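Hemerythrin-like domain-containing protein (Streptococcus mutans, PDB 2QKP) is of unknown function, but its C-terminal part, crystallised here, is a PAS-type domain that probably serves sensing or signalling within the longer hemerythrin-like protein. Local coordinates at residues M53-T58 against V123-Q128; V93-Q98 against V106-A111. One frame throughout, in Å; residues are numbered along the deposited sequence.

Contact 1: residues M53-T58 against V123-Q128; sequences MVFKRT and VLEYVQ
In this PAS-type domain the loop between strand 41-44 and helix 72-86 folds over one face of the antiparallel sheet, and Val54, Phe55 and Arg57 of that loop meet Glu125 and Val127 of strand 120-129. Val54 CG2 rests against Val127 CG1 at 4.1 Å. Phe55 lies across both strand residues at about a right angle. Its CD2 is 3.7 Å from Val127 CG2 and 3.5 Å from Glu125 OE2, the two approaching obliquely from opposite sides of the ring plane. Val54 CG1 sits over the centre of one Phe55 face, on the side of Val127. Glu125 reaches the loop because its chain is fully extended (chi1 179°, chi2 178°). Its OE1 forms a long salt bridge of 3.3 Å with Arg57 NH2, the guanidinium and carboxylate planes being 63° apart. A water bridges the same two groups: it donates to Glu125 OE2 at 2.7 Å and accepts from Arg57 NH2 at 3.2 Å. Phe55 CB packs on one face of the guanidinium. Glu31 takes hydrogen bonds from the backbone N of Val54 and, weakly, of Phe55. The buried Glu125 carboxylate thus has a charged partner and a water, which would probably favour its ionised form.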
# COMPACT_ATOMS: atom_id res chain seq x y z
N MET A 53 16.25 -3.91 4.31
CA MET A 53 15.01 -3.67 5.05
C MET A 53 15.25 -2.89 6.35
O MET A 53 16.27 -3.08 7.05
CB MET A 53 14.33 -5.00 5.37
CG MET A 53 13.73 -5.73 4.15
SD MET A 53 13.20 -7.41 4.59
CE MET A 53 11.57 -7.00 5.29
N VAL A 54 14.31 -2.01 6.69
CA VAL A 54 14.37 -1.26 7.94
C VAL A 54 14.25 -2.26 9.09
O VAL A 54 15.08 -2.28 10.01
CB VAL A 54 13.23 -0.19 8.03
CG1 VAL A 54 13.27 0.55 9.35
CG2 VAL A 54 13.30 0.79 6.84
N PHE A 55 13.23 -3.12 9.00
CA PHE A 55 12.96 -4.14 10.00
C PHE A 55 13.10 -5.47 9.30
O PHE A 55 12.19 -5.91 8.59
CB PHE A 55 11.54 -4.02 10.59
CG PHE A 55 11.32 -2.77 11.40
CD1 PHE A 55 12.30 -2.29 12.27
CD2 PHE A 55 10.11 -2.09 11.32
CE1 PHE A 55 12.09 -1.12 13.02
CE2 PHE A 55 9.89 -0.94 12.08
CZ PHE A 55 10.88 -0.45 12.93
N LYS A 56 14.25 -6.10 9.49
CA LYS A 56 14.55 -7.33 8.80
C LYS A 56 13.50 -8.39 9.10
O LYS A 56 13.14 -8.60 10.26
CB LYS A 56 15.92 -7.85 9.21
CG LYS A 56 16.85 -7.99 8.05
CD LYS A 56 17.64 -6.71 7.92
CE LYS A 56 17.88 -6.35 6.47
NZ LYS A 56 18.19 -4.90 6.35
N ARG A 57 13.00 -9.02 8.04
CA ARG A 57 12.16 -10.20 8.18
C ARG A 57 12.82 -11.27 7.32
O ARG A 57 13.49 -10.95 6.33
CB ARG A 57 10.74 -9.94 7.66
CG ARG A 57 10.08 -8.66 8.16
CD ARG A 57 9.72 -8.72 9.63
NE ARG A 57 9.08 -7.47 10.04
CZ ARG A 57 9.17 -6.91 11.25
NH1 ARG A 57 9.89 -7.47 12.21
NH2 ARG A 57 8.53 -5.78 11.50
N THR A 58 12.63 -12.52 7.70
CA THR A 58 13.17 -13.63 6.91
C THR A 58 12.09 -14.70 6.68
O THR A 58 11.16 -14.81 7.47
CB THR A 58 14.42 -14.25 7.59
OG1 THR A 58 14.05 -14.84 8.84
CG2 THR A 58 15.48 -13.18 7.83
N VAL A 123 -3.35 -7.50 12.41
CA VAL A 123 -2.64 -6.21 12.48
C VAL A 123 -1.77 -6.04 11.24
O VAL A 123 -1.01 -6.95 10.89
CB VAL A 123 -1.79 -6.14 13.72
CG1 VAL A 123 -0.89 -4.91 13.68
CG2 VAL A 123 -2.70 -6.06 14.97
N LEU A 124 -1.90 -4.88 10.60
CA LEU A 124 -1.13 -4.52 9.40
C LEU A 124 -0.03 -3.55 9.83
O LEU A 124 -0.36 -2.49 10.39
CB LEU A 124 -2.07 -3.87 8.37
CG LEU A 124 -1.45 -3.15 7.17
CD1 LEU A 124 -0.65 -4.14 6.34
CD2 LEU A 124 -2.53 -2.50 6.35
N GLU A 125 1.24 -3.88 9.58
CA GLU A 125 2.34 -2.95 9.85
C GLU A 125 2.91 -2.47 8.52
O GLU A 125 3.15 -3.28 7.62
CB GLU A 125 3.43 -3.62 10.68
CG GLU A 125 4.63 -2.69 10.98
CD GLU A 125 5.72 -3.33 11.84
OE1 GLU A 125 5.57 -4.52 12.23
OE2 GLU A 125 6.70 -2.63 12.14
N TYR A 126 3.07 -1.16 8.37
CA TYR A 126 3.71 -0.63 7.17
C TYR A 126 4.70 0.46 7.53
O TYR A 126 4.46 1.33 8.42
CB TYR A 126 2.68 -0.19 6.11
CG TYR A 126 1.56 0.73 6.57
CD1 TYR A 126 1.67 2.11 6.42
CD2 TYR A 126 0.38 0.22 7.12
CE1 TYR A 126 0.64 2.96 6.79
CE2 TYR A 126 -0.66 1.05 7.50
CZ TYR A 126 -0.51 2.42 7.32
OH TYR A 126 -1.52 3.28 7.71
N VAL A 127 5.85 0.38 6.87
CA VAL A 127 6.98 1.23 7.18
C VAL A 127 7.32 2.04 5.92
O VAL A 127 7.44 1.48 4.83
CB VAL A 127 8.22 0.39 7.58
CG1 VAL A 127 9.36 1.27 7.88
CG2 VAL A 127 7.91 -0.55 8.78
N GLN A 128 7.50 3.35 6.10
CA GLN A 128 7.81 4.22 4.96
C GLN A 128 9.00 5.11 5.26
O GLN A 128 9.21 5.55 6.39
CB GLN A 128 6.61 5.10 4.66
CG GLN A 128 6.70 5.86 3.28
CD GLN A 128 5.39 6.58 2.96
OE1 GLN A 128 4.49 6.66 3.81
NE2 GLN A 128 5.29 7.10 1.76
O HOH W 1 7.94 -3.97 14.11

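Contact 2: residues V93-Q98 against V106-A111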
# COMPACT_ATOMS: atom_id res chain seq x y z
N VAL A 93 -1.38 3.02 15.48
CA VAL A 93 -0.33 3.49 16.37
C VAL A 93 0.85 3.80 15.47
O VAL A 93 1.24 2.95 14.66
CB VAL A 93 0.05 2.42 17.39
CG1 VAL A 93 1.26 2.82 18.22
CG2 VAL A 93 -1.14 2.16 18.31
N ASN A 94 1.44 4.99 15.63
CA ASN A 94 2.56 5.43 14.79
C ASN A 94 3.81 5.69 15.63
O ASN A 94 3.72 6.12 16.80
CB ASN A 94 2.20 6.71 14.05
CG ASN A 94 0.89 6.60 13.29
OD1 ASN A 94 -0.11 7.26 13.62
ND2 ASN A 94 0.88 5.79 12.25
N MET A 95 4.96 5.38 15.05
CA MET A 95 6.25 5.79 15.58
C MET A 95 7.18 6.26 14.46
O MET A 95 7.01 5.91 13.29
CB MET A 95 6.89 4.69 16.47
CG MET A 95 6.61 3.24 16.15
SD MET A 95 4.97 2.55 16.53
CE MET A 95 5.21 1.85 18.17
N TRP A 96 8.16 7.10 14.81
CA TRP A 96 9.09 7.57 13.79
C TRP A 96 10.45 7.82 14.43
O TRP A 96 10.53 8.09 15.64
CB TRP A 96 8.58 8.83 13.10
CG TRP A 96 8.18 9.95 14.04
CD1 TRP A 96 8.98 10.95 14.54
CD2 TRP A 96 6.87 10.19 14.55
NE1 TRP A 96 8.24 11.79 15.35
CE2 TRP A 96 6.93 11.35 15.36
CE3 TRP A 96 5.65 9.53 14.42
CZ2 TRP A 96 5.82 11.85 16.04
CZ3 TRP A 96 4.54 10.05 15.06
CH2 TRP A 96 4.63 11.19 15.87
N PHE A 97 11.49 7.69 13.63
CA PHE A 97 12.87 7.80 14.10
C PHE A 97 13.80 7.98 12.93
O PHE A 97 13.49 7.58 11.80
CB PHE A 97 13.27 6.54 14.91
CG PHE A 97 13.22 5.25 14.12
CD1 PHE A 97 14.35 4.79 13.43
CD2 PHE A 97 12.06 4.48 14.08
CE1 PHE A 97 14.32 3.58 12.70
CE2 PHE A 97 12.02 3.28 13.37
CZ PHE A 97 13.15 2.83 12.67
N GLN A 98 14.97 8.56 13.20
CA GLN A 98 16.02 8.74 12.21
C GLN A 98 16.81 7.44 12.10
O GLN A 98 17.13 6.82 13.12
CB GLN A 98 16.97 9.84 12.68
CG GLN A 98 16.50 11.22 12.42
CD GLN A 98 16.82 11.68 11.02
OE1 GLN A 98 16.36 12.74 10.58
NE2 GLN A 98 17.62 10.89 10.30
N VAL A 106 12.34 7.16 9.23
CA VAL A 106 11.39 6.06 9.15
C VAL A 106 10.09 6.42 9.85
O VAL A 106 10.11 6.92 10.99
CB VAL A 106 12.01 4.78 9.79
CG1 VAL A 106 11.03 3.58 9.73
CG2 VAL A 106 13.34 4.42 9.09
N TYR A 107 8.96 6.17 9.19
CA TYR A 107 7.65 6.36 9.82
C TYR A 107 6.93 5.02 9.82
O TYR A 107 6.77 4.40 8.75
CB TYR A 107 6.84 7.36 8.98
CG TYR A 107 5.52 7.76 9.60
CD1 TYR A 107 5.46 8.77 10.55
CD2 TYR A 107 4.32 7.16 9.20
CE1 TYR A 107 4.24 9.16 11.11
CE2 TYR A 107 3.09 7.53 9.77
CZ TYR A 107 3.07 8.55 10.71
OH TYR A 107 1.86 8.97 11.26
N VAL A 108 6.51 4.56 11.00
CA VAL A 108 6.00 3.21 11.20
C VAL A 108 4.55 3.32 11.58
O VAL A 108 4.18 4.13 12.43
CB VAL A 108 6.76 2.47 12.34
CG1 VAL A 108 6.26 1.06 12.50
CG2 VAL A 108 8.25 2.44 12.07
N THR A 109 3.71 2.50 10.96
CA THR A 109 2.32 2.44 11.40
C THR A 109 1.91 1.01 11.67
O THR A 109 2.18 0.12 10.87
CB THR A 109 1.36 2.97 10.32
OG1 THR A 109 1.72 4.31 9.99
CG2 THR A 109 -0.09 2.90 10.80
N TYR A 110 1.26 0.79 12.82
CA TYR A 110 0.56 -0.46 13.11
C TYR A 110 -0.91 -0.16 13.06
O TYR A 110 -1.38 0.74 13.79
CB TYR A 110 0.87 -0.92 14.53
CG TYR A 110 2.28 -1.35 14.75
CD1 TYR A 110 2.63 -2.70 14.60
CD2 TYR A 110 3.26 -0.44 15.14
CE1 TYR A 110 3.95 -3.14 14.82
CE2 TYR A 110 4.61 -0.88 15.37
CZ TYR A 110 4.92 -2.23 15.19
OH TYR A 110 6.20 -2.75 15.41
N ALA A 111 -1.64 -0.89 12.22
CA ALA A 111 -3.04 -0.61 12.01
C ALA A 111 -3.91 -1.82 12.26
O ALA A 111 -3.53 -2.92 11.91
CB ALA A 111 -3.25 -0.10 10.56
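Phe97 CG sits between its backbone N and carbonyl carbon (chi1 61°), which lays the ring beside Val106 of the facing strand. Val106 CB stands over one face of that ring, 3.9 Å from its centroid, in a CH-pi contact. Met95, bent at chi2 and chi3, brings SD to the edge of the Tyr110 ring, 3.6 Å from CE2, a Met-aromatic contact. Phe97, Val106, Met95, Val108 and Tyr110 share one face of the hairpin. On the other, Trp96 and Tyr107 run side by side. Their planes are only 9° apart but slid, so Trp96 CE3 meets Tyr107 CE1 at 3.6 Å with little overlap. Asn94 ND2 gives Thr109 OG1 a weak, bent hydrogen bond of 2.8 Å. In the backbone, Val93-Tyr110, Met95-Val108 and Phe97-Val106 are hydrogen-bonded antiparallel pairs. The bond from Val108 N to Met95 O is 2.7 Å. Strand 92-99 is the outermost of the sheet within this chain, while strand 104-114 pairs on its other side with strand 120-129. Tyr110 packs on Val81 and Leu85 of helix 72-86, Phe97 and Val108 touch Phe55 of the loop, and Tyr107 meets Phe133 of the second subunit edge-to-face.

The two contacts lie on one antiparallel sheet, with centres about 10 Å apart. Contact 2 is nested in the chain between the two segments of contact 1. Their strands, 104-114 and 120-129, are neighbours: Leu124 O lies 2.8 Å from Ala111 N, and Gln128 O lies 2.9 Å from Tyr107 N, both probable hydrogen bonds. On the face reached by loop 53-58, Val127 CG1 packs 3.4 Å from Val106 CG1. Glu125 OE2 approaches Tyr110 OH at 3.3 Å. That face thus sets Glu125 of contact 1 beside Tyr110 of contact 2, and Phe55 of contact 1 against Phe97 and Val108 of contact 2. On the opposite face, Tyr126, Gln128, Trp96 and Tyr107 face the second subunit.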